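Local atomic coordinates of ParB domain protein nuclease (Sulfolobus solfataricus, PDB entry 5K5D), a protein that probably takes part in DNA segregation in this archaeon, as a pNOB8-type ParB protein with a ParB-like N-terminal domain, perhaps with nuclease activity. Residues 166-169 against 170-174; 196-199 against 200-204; 231-234 against 235-238; 261-264 against 265-268. The protein carries 4 engineered substitutions. All blocks are in the same frame, centred on the assembly; numbering follows the deposited sequence.

Contact 1: residues 166-169 against 170-174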
loop_
_atom_site.group_PDB
_atom_site.type_symbol
_atom_site.label_atom_id
_atom_site.label_comp_id
_atom_site.label_asym_id
_atom_site.label_seq_id
_atom_site.Cartn_x
_atom_site.Cartn_y
_atom_site.Cartn_z
ATOM N N THR B 166 -5.265 3.317 -17.063
ATOM C CA THR B 166 -3.918 2.765 -17.038
ATOM C C THR B 166 -3.991 1.252 -16.923
ATOM O O THR B 166 -4.528 0.724 -15.947
ATOM C CB THR B 166 -3.096 3.323 -15.854
ATOM O OG1 THR B 166 -2.856 4.723 -16.048
ATOM C CG2 THR B 166 -1.765 2.604 -15.740
ATOM N N THR B 167 -3.471 0.553 -17.925
ATOM C CA THR B 167 -3.410 -0.905 -17.874
ATOM C C THR B 167 -1.974 -1.350 -17.661
ATOM O O THR B 167 -1.038 -0.645 -18.034
ATOM C CB THR B 167 -3.969 -1.562 -19.153
ATOM O OG1 THR B 167 -3.268 -1.061 -20.296
ATOM C CG2 THR B 167 -5.454 -1.263 -19.299
ATOM N N ILE B 168 -1.803 -2.523 -17.063
ATOM C CA ILE B 168 -0.470 -3.016 -16.754
ATOM C C ILE B 168 -0.479 -4.520 -16.506
ATOM O O ILE B 168 -1.491 -5.084 -16.104
ATOM C CB ILE B 168 0.115 -2.276 -15.533
ATOM C CG1 ILE B 168 1.561 -2.708 -15.277
ATOM C CG2 ILE B 168 -0.765 -2.484 -14.301
ATOM C CD1 ILE B 168 2.255 -1.909 -14.193
ATOM N N SER B 169 0.652 -5.167 -16.757
ATOM C CA SER B 169 0.763 -6.606 -16.570
ATOM C C SER B 169 1.337 -6.927 -15.196
ATOM O O SER B 169 1.911 -6.061 -14.534
ATOM C CB SER B 169 1.649 -7.223 -17.653
ATOM O OG SER B 169 3.010 -6.879 -17.456
ATOM N N ALA B 170 1.175 -8.175 -14.771
ATOM C CA ALA B 170 1.706 -8.622 -13.490
ATOM C C ALA B 170 3.211 -8.425 -13.447
ATOM O O ALA B 170 3.792 -8.218 -12.380
ATOM C CB ALA B 170 1.362 -10.082 -13.254
ATOM N N LEU B 171 3.841 -8.493 -14.613
ATOM C CA LEU B 171 5.289 -8.378 -14.685
ATOM C C LEU B 171 5.734 -6.945 -14.433
ATOM O O LEU B 171 6.583 -6.692 -13.582
ATOM C CB LEU B 171 5.801 -8.855 -16.041
ATOM C CG LEU B 171 7.322 -8.914 -16.173
ATOM C CD1 LEU B 171 7.916 -9.851 -15.128
ATOM C CD2 LEU B 171 7.711 -9.349 -17.576
ATOM N N GLU B 172 5.152 -6.012 -15.176
ATOM C CA GLU B 172 5.491 -4.603 -15.032
ATOM C C GLU B 172 5.231 -4.155 -13.602
ATOM O O GLU B 172 6.074 -3.500 -12.987
ATOM C CB GLU B 172 4.686 -3.756 -16.018
ATOM C CG GLU B 172 4.732 -4.273 -17.450
ATOM C CD GLU B 172 3.757 -3.554 -18.369
ATOM O OE1 GLU B 172 2.546 -3.859 -18.308
ATOM O OE2 GLU B 172 4.200 -2.688 -19.154
ATOM N N TYR B 173 4.065 -4.522 -13.072
ATOM C CA TYR B 173 3.701 -4.185 -11.697
ATOM C C TYR B 173 4.720 -4.737 -10.701
ATOM O O TYR B 173 5.107 -4.055 -9.753
ATOM C CB TYR B 173 2.305 -4.708 -11.355
ATOM C CG TYR B 173 1.717 -4.094 -10.102
ATOM C CD1 TYR B 173 1.830 -4.727 -8.870
ATOM C CD2 TYR B 173 1.049 -2.877 -10.153
ATOM C CE1 TYR B 173 1.289 -4.164 -7.723
ATOM C CE2 TYR B 173 0.509 -2.304 -9.015
ATOM C CZ TYR B 173 0.632 -2.951 -7.805
ATOM O OH TYR B 173 0.092 -2.376 -6.679
ATOM N N GLU B 174 5.147 -5.976 -10.916
ATOM C CA GLU B 174 6.128 -6.600 -10.040
ATOM C C GLU B 174 7.474 -5.885 -10.100
ATOM O O GLU B 174 8.145 -5.722 -9.080
ATOM C CB GLU B 174 6.307 -8.075 -10.394
ATOM C CG GLU B 174 7.309 -8.798 -9.518
ATOM C CD GLU B 174 7.550 -10.223 -9.977
ATOM O OE1 GLU B 174 8.727 -10.642 -10.027
ATOM O OE2 GLU B 174 6.563 -10.920 -10.288
#
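Ser169 ends strand 167-169 and caps the helix that starts at Ala170, the chain turning through 88° between the two axes. The cap is reciprocal. Ser169 OG, small and close to its own backbone, accepts a straight bond from Glu172 N at 3.2 Å and a weak one from Leu171 N; its chi1 of 72° sets OG between the backbone N and the carbonyl carbon, facing these two amides. In return Glu172 OE1 accepts a hydrogen bond from Ser169 N at 2.8 Å, using the lone pair that faces away from its other oxygen. Ser169 O receives Tyr173 N at 3.0 Å, the first turn of the helix. Ile168, branched and apolar as suits a buried strand, runs past Glu172 in the opposite direction, its CG1 3.4 Å from Glu172 CB, while its CD1 lies at the edge of the Tyr173 ring. Without the Glu172 carboxylate, as with an alanine here, Ser169 N would probably lose its acceptor and the cap become one-sided. Outside, Ser169 OG bonds to Asn156 and Tyr173 OH to Asp121 of helix 109-128. Exchange of side-chain and backbone bonds between the N-cap residue and the third residue after it defines the capping box.

Contact 2: residues 196-199 against 200-204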
loop_
_atom_site.group_PDB
_atom_site.type_symbol
_atom_site.label_atom_id
_atom_site.label_comp_id
_atom_site.label_asym_id
_atom_site.label_seq_id
_atom_site.Cartn_x
_atom_site.Cartn_y
_atom_site.Cartn_z
ATOM N N ALA B 196 1.947 -9.260 -6.605
ATOM C CA ALA B 196 1.809 -8.780 -7.975
ATOM C C ALA B 196 0.826 -9.630 -8.773
ATOM O O ALA B 196 -0.028 -9.101 -9.490
ATOM C CB ALA B 196 3.163 -8.734 -8.665
ATOM N N ILE B 197 0.944 -10.949 -8.642
ATOM C CA ILE B 197 0.040 -11.868 -9.330
ATOM C C ILE B 197 -1.401 -11.705 -8.852
ATOM O O ILE B 197 -2.335 -11.703 -9.652
ATOM C CB ILE B 197 0.477 -13.329 -9.150
ATOM C CG1 ILE B 197 1.833 -13.550 -9.822
ATOM C CG2 ILE B 197 -0.568 -14.273 -9.727
ATOM C CD1 ILE B 197 2.332 -14.970 -9.744
ATOM N N LEU B 198 -1.584 -11.569 -7.544
ATOM C CA LEU B 198 -2.916 -11.376 -7.000
ATOM C C LEU B 198 -3.468 -10.025 -7.433
ATOM O O LEU B 198 -4.637 -9.910 -7.787
ATOM C CB LEU B 198 -2.907 -11.469 -5.470
ATOM C CG LEU B 198 -2.445 -12.780 -4.833
ATOM C CD1 LEU B 198 -2.604 -12.718 -3.324
ATOM C CD2 LEU B 198 -3.202 -13.966 -5.405
ATOM N N ARG B 199 -2.618 -9.006 -7.411
ATOM C CA ARG B 199 -3.060 -7.651 -7.706
ATOM C C ARG B 199 -3.618 -7.544 -9.119
ATOM O O ARG B 199 -4.570 -6.799 -9.367
ATOM C CB ARG B 199 -1.913 -6.660 -7.510
ATOM C CG ARG B 199 -2.371 -5.245 -7.212
ATOM C CD ARG B 199 -2.610 -4.467 -8.482
ATOM N NE ARG B 199 -3.334 -3.228 -8.224
ATOM C CZ ARG B 199 -4.633 -3.067 -8.441
ATOM N NH1 ARG B 199 -5.352 -4.070 -8.931
ATOM N NH2 ARG B 199 -5.212 -1.902 -8.177
ATOM N N ILE B 200 -3.028 -8.303 -10.037
ATOM C CA ILE B 200 -3.403 -8.238 -11.447
ATOM C C ILE B 200 -4.461 -9.272 -11.829
ATOM O O ILE B 200 -5.425 -8.959 -12.533
ATOM C CB ILE B 200 -2.169 -8.388 -12.360
ATOM C CG1 ILE B 200 -1.542 -7.016 -12.619
ATOM C CG2 ILE B 200 -2.545 -9.063 -13.672
ATOM C CD1 ILE B 200 -1.132 -6.278 -11.354
ATOM N N ASN B 201 -4.284 -10.500 -11.355
ATOM C CA ASN B 201 -5.200 -11.577 -11.711
ATOM C C ASN B 201 -6.472 -11.590 -10.872
ATOM O O ASN B 201 -7.555 -11.884 -11.379
ATOM C CB ASN B 201 -4.496 -12.935 -11.634
ATOM C CG ASN B 201 -3.448 -13.110 -12.716
ATOM O OD1 ASN B 201 -3.743 -13.589 -13.807
ATOM N ND2 ASN B 201 -2.215 -12.717 -12.418
ATOM N N THR B 202 -6.343 -11.247 -9.594
ATOM C CA THR B 202 -7.453 -11.388 -8.659
ATOM C C THR B 202 -7.523 -10.251 -7.627
ATOM O O THR B 202 -7.316 -10.466 -6.432
ATOM C CB THR B 202 -7.378 -12.756 -7.949
ATOM O OG1 THR B 202 -8.525 -12.934 -7.111
ATOM C CG2 THR B 202 -6.103 -12.860 -7.117
ATOM N N PRO B 203 -7.829 -9.031 -8.094
ATOM C CA PRO B 203 -7.907 -7.826 -7.257
ATOM C C PRO B 203 -8.874 -7.983 -6.081
ATOM O O PRO B 203 -8.569 -7.548 -4.967
ATOM C CB PRO B 203 -8.443 -6.765 -8.225
ATOM C CG PRO B 203 -8.076 -7.257 -9.574
ATOM C CD PRO B 203 -8.146 -8.747 -9.503
ATOM N N TRP B 204 -10.030 -8.588 -6.342
ATOM C CA TRP B 204 -11.049 -8.811 -5.324
ATOM C C TRP B 204 -10.508 -9.670 -4.192
ATOM O O TRP B 204 -10.989 -9.603 -3.058
ATOM C CB TRP B 204 -12.258 -9.513 -5.940
ATOM C CG TRP B 204 -11.890 -10.824 -6.572
ATOM C CD1 TRP B 204 -11.434 -11.021 -7.842
ATOM C CD2 TRP B 204 -11.926 -12.117 -5.958
ATOM N NE1 TRP B 204 -11.192 -12.355 -8.058
ATOM C CE2 TRP B 204 -11.484 -13.050 -6.912
ATOM C CE3 TRP B 204 -12.298 -12.575 -4.690
ATOM C CZ2 TRP B 204 -11.400 -14.411 -6.647
ATOM C CZ3 TRP B 204 -12.211 -13.925 -4.426
ATOM C CH2 TRP B 204 -11.768 -14.829 -5.399
#
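With CG anti to the carbonyl carbon (chi1 -69°) and chi2 near -90°, Asn201 folds its short amide back over the preceding turn, where ND2 meets Ile197 O. That bond is 2.9 Å long and lies in the plane of both the carbonyl and the Asn201 amide, using a lone pair of the oxygen. Asn201 N reaches Ile197 O at 2.9 Å, tilted 25° from the carbonyl plane, so one residue grips the oxygen twice. Replacing Asn201 with leucine would remove the side-chain donor, and Ile197 O would probably be left with the backbone N-H as its one bond from this residue. Here helix 189-201 ends: Thr202 N still bonds to Leu198 O at 2.8 Å, but Thr202 leaves helical angles and becomes the N-cap residue of helix 203-210, a helix-to-helix junction. Pro203 suits the first turn, where a backbone N needs no helical acceptor; its N lies 3.3 Å from Leu198 O but has no hydrogen to share. Leu198 and Thr202 lie alongside, Leu198 CD2 3.5 Å from Thr202 CG2. Arg199 bends at chi2 and crosses Ile200, its CD 3.7 Å from Ile200 CD1, before its guanidinium pairs with Asp121.

Contact 3: residues 231-234 against 235-238. Engineered in segment 231-234: Met231 (natural residue Leu).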
loop_
_atom_site.group_PDB
_atom_site.type_symbol
_atom_site.label_atom_id
_atom_site.label_comp_id
_atom_site.label_asym_id
_atom_site.label_seq_id
_atom_site.Cartn_x
_atom_site.Cartn_y
_atom_site.Cartn_z
HETATM N N MSE B 231 -8.530 -26.107 -9.204
HETATM C CA MSE B 231 -9.847 -26.732 -9.220
HETATM C C MSE B 231 -10.702 -26.170 -10.352
HETATM O O MSE B 231 -11.847 -26.586 -10.544
HETATM C CB MSE B 231 -10.566 -26.500 -7.888
HETATM C CG MSE B 231 -9.709 -26.683 -6.639
HETATM SE SE MSE B 231 -9.169 -28.524 -6.307
HETATM C CE MSE B 231 -7.643 -28.643 -7.517
ATOM N N GLY B 232 -10.148 -25.211 -11.089
ATOM C CA GLY B 232 -10.865 -24.568 -12.175
ATOM C C GLY B 232 -12.094 -23.812 -11.709
ATOM O O GLY B 232 -13.092 -23.743 -12.423
ATOM N N ILE B 233 -12.021 -23.237 -10.512
ATOM C CA ILE B 233 -13.167 -22.548 -9.927
ATOM C C ILE B 233 -12.818 -21.154 -9.417
ATOM O O ILE B 233 -13.411 -20.668 -8.453
ATOM C CB ILE B 233 -13.764 -23.354 -8.765
ATOM C CG1 ILE B 233 -12.662 -23.734 -7.775
ATOM C CG2 ILE B 233 -14.461 -24.596 -9.283
ATOM C CD1 ILE B 233 -13.142 -24.582 -6.625
ATOM N N LEU B 234 -11.852 -20.516 -10.065
ATOM C CA LEU B 234 -11.466 -19.158 -9.709
ATOM C C LEU B 234 -12.675 -18.220 -9.790
ATOM O O LEU B 234 -12.933 -17.448 -8.869
ATOM C CB LEU B 234 -10.345 -18.672 -10.632
ATOM C CG LEU B 234 -9.619 -17.362 -10.311
ATOM C CD1 LEU B 234 -8.647 -17.539 -9.164
ATOM C CD2 LEU B 234 -8.885 -16.873 -11.545
ATOM N N ASP B 235 -13.422 -18.311 -10.888
ATOM C CA ASP B 235 -14.544 -17.409 -11.149
ATOM C C ASP B 235 -15.776 -17.707 -10.309
ATOM O O ASP B 235 -16.542 -16.799 -9.975
ATOM C CB ASP B 235 -14.926 -17.437 -12.630
ATOM C CG ASP B 235 -13.897 -16.756 -13.509
ATOM O OD1 ASP B 235 -13.306 -15.753 -13.058
ATOM O OD2 ASP B 235 -13.679 -17.224 -14.646
ATOM N N LYS B 236 -15.984 -18.980 -9.989
ATOM C CA LYS B 236 -17.106 -19.352 -9.140
ATOM C C LYS B 236 -16.910 -18.743 -7.757
ATOM O O LYS B 236 -17.846 -18.205 -7.167
ATOM C CB LYS B 236 -17.259 -20.871 -9.058
ATOM C CG LYS B 236 -17.730 -21.514 -10.350
ATOM C CD LYS B 236 -17.829 -23.024 -10.194
ATOM C CE LYS B 236 -18.371 -23.695 -11.445
ATOM N NZ LYS B 236 -18.629 -25.148 -11.206
ATOM N N LEU B 237 -15.680 -18.813 -7.258
ATOM C CA LEU B 237 -15.339 -18.218 -5.969
ATOM C C LEU B 237 -15.487 -16.705 -6.014
ATOM O O LEU B 237 -16.075 -16.103 -5.119
ATOM C CB LEU B 237 -13.911 -18.585 -5.567
ATOM C CG LEU B 237 -13.394 -17.927 -4.287
ATOM C CD1 LEU B 237 -14.289 -18.253 -3.105
ATOM C CD2 LEU B 237 -11.963 -18.341 -4.008
ATOM N N LYS B 238 -14.944 -16.093 -7.062
ATOM C CA LYS B 238 -14.998 -14.644 -7.222
ATOM C C LYS B 238 -16.436 -14.150 -7.339
ATOM O O LYS B 238 -16.781 -13.093 -6.811
ATOM C CB LYS B 238 -14.206 -14.222 -8.461
ATOM C CG LYS B 238 -14.455 -12.788 -8.910
ATOM C CD LYS B 238 -13.902 -12.548 -10.316
ATOM C CE LYS B 238 -14.190 -11.129 -10.792
ATOM N NZ LYS B 238 -13.990 -10.976 -12.259
#
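Ile233 and Lys236 cross at about a right angle, the isoleucine offering its CG2 methyl to the middle of the lysine chain, 3.8 Å from Lys236 CD. The lysine is extended beyond CG, and this lets its methylenes pass the branch while carrying NZ onward. Ile233 has CG1 between the backbone N and the carbonyl carbon (chi1 51°), which leaves CG2 beside the backbone N and facing Lys236; the side chain also packs on Val228 of helix 218-230, and CD1 reaches the engineered Met267. A beta-branched residue suits such a place because its two arms serve two neighbours at once. Leu237 turns its CB back over the first turn, 3.6 Å from Ile233 O, and its side chain packs on Ile224 and Val228. Lys238 likewise sets CB 3.5 Å from Leu234 O, but its extended chain leads away from the segment. Leu234 rests on Tyr225.

The backbone around them turns from one helix into the next. Gly232 is the first residue after helix 218-230 to leave helical angles, with a positive phi that glycine accommodates easily, and Ile233 stands at the N-cap position of helix 234-238. Ile233 O accepts from Leu237 N at 3.2 Å, and Leu234 O from Lys238 N at 3.0 Å.

Across these segments, polar bonding is thus carried by main-chain amides, while the side chains meet through carbon. Leucine and isoleucine bind the short helix to its neighbours; the charged ends of Asp235, Lys236 and Lys238 probably face solvent, although the two lysines also pack on neighbours, Lys236 on Ile271 and Lys238 on Trp204.

Contact 4: residues 261-264 against 265-268. Engineered in segment 265-268: Met267 (natural residue Leu).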
loop_
_atom_site.group_PDB
_atom_site.type_symbol
_atom_site.label_atom_id
_atom_site.label_comp_id
_atom_site.label_asym_id
_atom_site.label_seq_id
_atom_site.Cartn_x
_atom_site.Cartn_y
_atom_site.Cartn_z
ATOM N N ASP B 261 -8.479 -30.924 1.273
ATOM C CA ASP B 261 -9.176 -31.737 0.283
ATOM C C ASP B 261 -10.312 -32.586 0.837
ATOM O O ASP B 261 -11.202 -32.988 0.093
ATOM C CB ASP B 261 -8.183 -32.639 -0.446
ATOM C CG ASP B 261 -7.564 -31.965 -1.641
ATOM O OD1 ASP B 261 -8.320 -31.357 -2.430
ATOM O OD2 ASP B 261 -6.327 -32.036 -1.789
ATOM N N GLU B 262 -10.283 -32.877 2.131
ATOM C CA GLU B 262 -11.335 -33.707 2.704
ATOM C C GLU B 262 -12.642 -32.933 2.835
ATOM O O GLU B 262 -13.604 -33.419 3.427
ATOM C CB GLU B 262 -10.916 -34.300 4.054
ATOM C CG GLU B 262 -10.893 -33.309 5.204
ATOM C CD GLU B 262 -11.072 -33.980 6.560
ATOM O OE1 GLU B 262 -10.291 -33.673 7.486
ATOM O OE2 GLU B 262 -11.999 -34.806 6.703
ATOM N N TYR B 263 -12.679 -31.727 2.277
ATOM C CA TYR B 263 -13.899 -30.928 2.295
ATOM C C TYR B 263 -14.337 -30.519 0.894
ATOM O O TYR B 263 -15.065 -29.544 0.725
ATOM C CB TYR B 263 -13.727 -29.698 3.184
ATOM C CG TYR B 263 -13.249 -30.032 4.578
ATOM C CD1 TYR B 263 -11.913 -29.892 4.925
ATOM C CD2 TYR B 263 -14.129 -30.501 5.544
ATOM C CE1 TYR B 263 -11.469 -30.198 6.197
ATOM C CE2 TYR B 263 -13.694 -30.812 6.818
ATOM C CZ TYR B 263 -12.364 -30.660 7.139
ATOM O OH TYR B 263 -11.925 -30.971 8.405
ATOM N N ARG B 264 -13.899 -31.277 -0.107
ATOM C CA ARG B 264 -14.258 -31.002 -1.495
ATOM C C ARG B 264 -15.766 -30.918 -1.709
ATOM O O ARG B 264 -16.258 -29.986 -2.341
ATOM C CB ARG B 264 -13.673 -32.064 -2.423
ATOM C CG ARG B 264 -12.209 -31.868 -2.755
ATOM C CD ARG B 264 -11.780 -32.822 -3.852
ATOM N NE ARG B 264 -10.455 -32.504 -4.376
ATOM C CZ ARG B 264 -9.901 -33.114 -5.418
ATOM N NH1 ARG B 264 -10.559 -34.076 -6.051
ATOM N NH2 ARG B 264 -8.690 -32.759 -5.829
ATOM N N ASP B 265 -16.496 -31.901 -1.191
ATOM C CA ASP B 265 -17.941 -31.968 -1.393
ATOM C C ASP B 265 -18.629 -30.697 -0.908
ATOM O O ASP B 265 -19.488 -30.145 -1.593
ATOM C CB ASP B 265 -18.526 -33.188 -0.681
ATOM C CG ASP B 265 -17.898 -34.488 -1.145
ATOM O OD1 ASP B 265 -17.623 -34.614 -2.356
ATOM O OD2 ASP B 265 -17.672 -35.380 -0.297
ATOM N N LEU B 266 -18.242 -30.240 0.277
ATOM C CA LEU B 266 -18.791 -29.017 0.848
ATOM C C LEU B 266 -18.499 -27.813 -0.042
ATOM O O LEU B 266 -19.391 -27.020 -0.339
ATOM C CB LEU B 266 -18.227 -28.788 2.251
ATOM C CG LEU B 266 -19.073 -29.304 3.417
ATOM C CD1 LEU B 266 -19.736 -30.626 3.078
ATOM C CD2 LEU B 266 -18.231 -29.425 4.678
HETATM N N MSE B 267 -17.243 -27.689 -0.459
HETATM C CA MSE B 267 -16.815 -26.620 -1.353
HETATM C C MSE B 267 -17.651 -26.559 -2.629
HETATM O O MSE B 267 -18.227 -25.520 -2.954
HETATM C CB MSE B 267 -15.338 -26.794 -1.714
HETATM C CG MSE B 267 -14.432 -25.746 -1.106
HETATM SE SE MSE B 267 -14.878 -23.933 -1.669
HETATM C CE MSE B 267 -14.214 -24.028 -3.497
ATOM N N GLU B 268 -17.705 -27.674 -3.352
ATOM C CA GLU B 268 -18.486 -27.754 -4.582
ATOM C C GLU B 268 -19.922 -27.317 -4.340
ATOM O O GLU B 268 -20.560 -26.740 -5.218
ATOM C CB GLU B 268 -18.468 -29.176 -5.148
ATOM C CG GLU B 268 -17.095 -29.660 -5.593
ATOM C CD GLU B 268 -16.546 -28.883 -6.782
ATOM O OE1 GLU B 268 -17.152 -27.858 -7.164
ATOM O OE2 GLU B 268 -15.508 -29.298 -7.340
#
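Tyr263 stands at the N-cap position of helix 264-271, and its carbonyl receives Met267 N at 3.1 Å, an almost straight bond of 171°. The next residue repeats the pattern, with Glu268 N 2.9 Å from Arg264 O. A short 3-10 segment, 261-262, precedes the helix, and Arg264 N bonds back to Asp261 O, so that the chain winds tightly into the helix.

Among the side chains, Tyr263 and Leu266 touch three residues apart: CD2 of the leucine approaches CD2 of the ring obliquely, at 4.3 Å, a loose apolar contact at the surface. Glu262 CG sits 3.3 Å above one face of that ring, displaced towards its rim. An aromatic residue suits this position because its broad ring can meet both neighbours. Arg264 stretches out from CG to NE, and NE makes a salt bridge with Asp261 OD1 at 3.1 Å, approaching from above the carboxylate plane. The same oxygen also pairs with Arg227 of helix 218-230, so a single aspartate draws together two arginines and would probably offset part of their charge.

Met267, an engineered selenomethionine, has CB 3.4 Å from Arg264 O; its chain then bends at chi2 and chi3 and packs on Ile257 and Ile258. The arrangement is that of a short connection between two helices, 252-259 and 264-271, a 3-10 turn leading into an N-cap residue and the first helical turn.

Overall arrangement
From the N terminus the four contacts come in series, none nesting in or crossing another. Contact 1 closes the turn from strand 167-169 into helix 170-180, and contact 2 the junction between helices 189-201 and 203-210. Although separate in sequence, these two touch: Tyr173 lies against Arg199 and Ile200, and both contacts reach Asp121 on helix 109-128. Contact 3 closes the turn after helix 218-230 and meets contact 2 where Trp204 packs on Leu237 and Lys238. Contact 4 closes the last turn, before helix 264-271, and adjoins contact 3 through Ile233 and Met267. Contacts 1 and 4 stand about 34 Å apart, centre to centre.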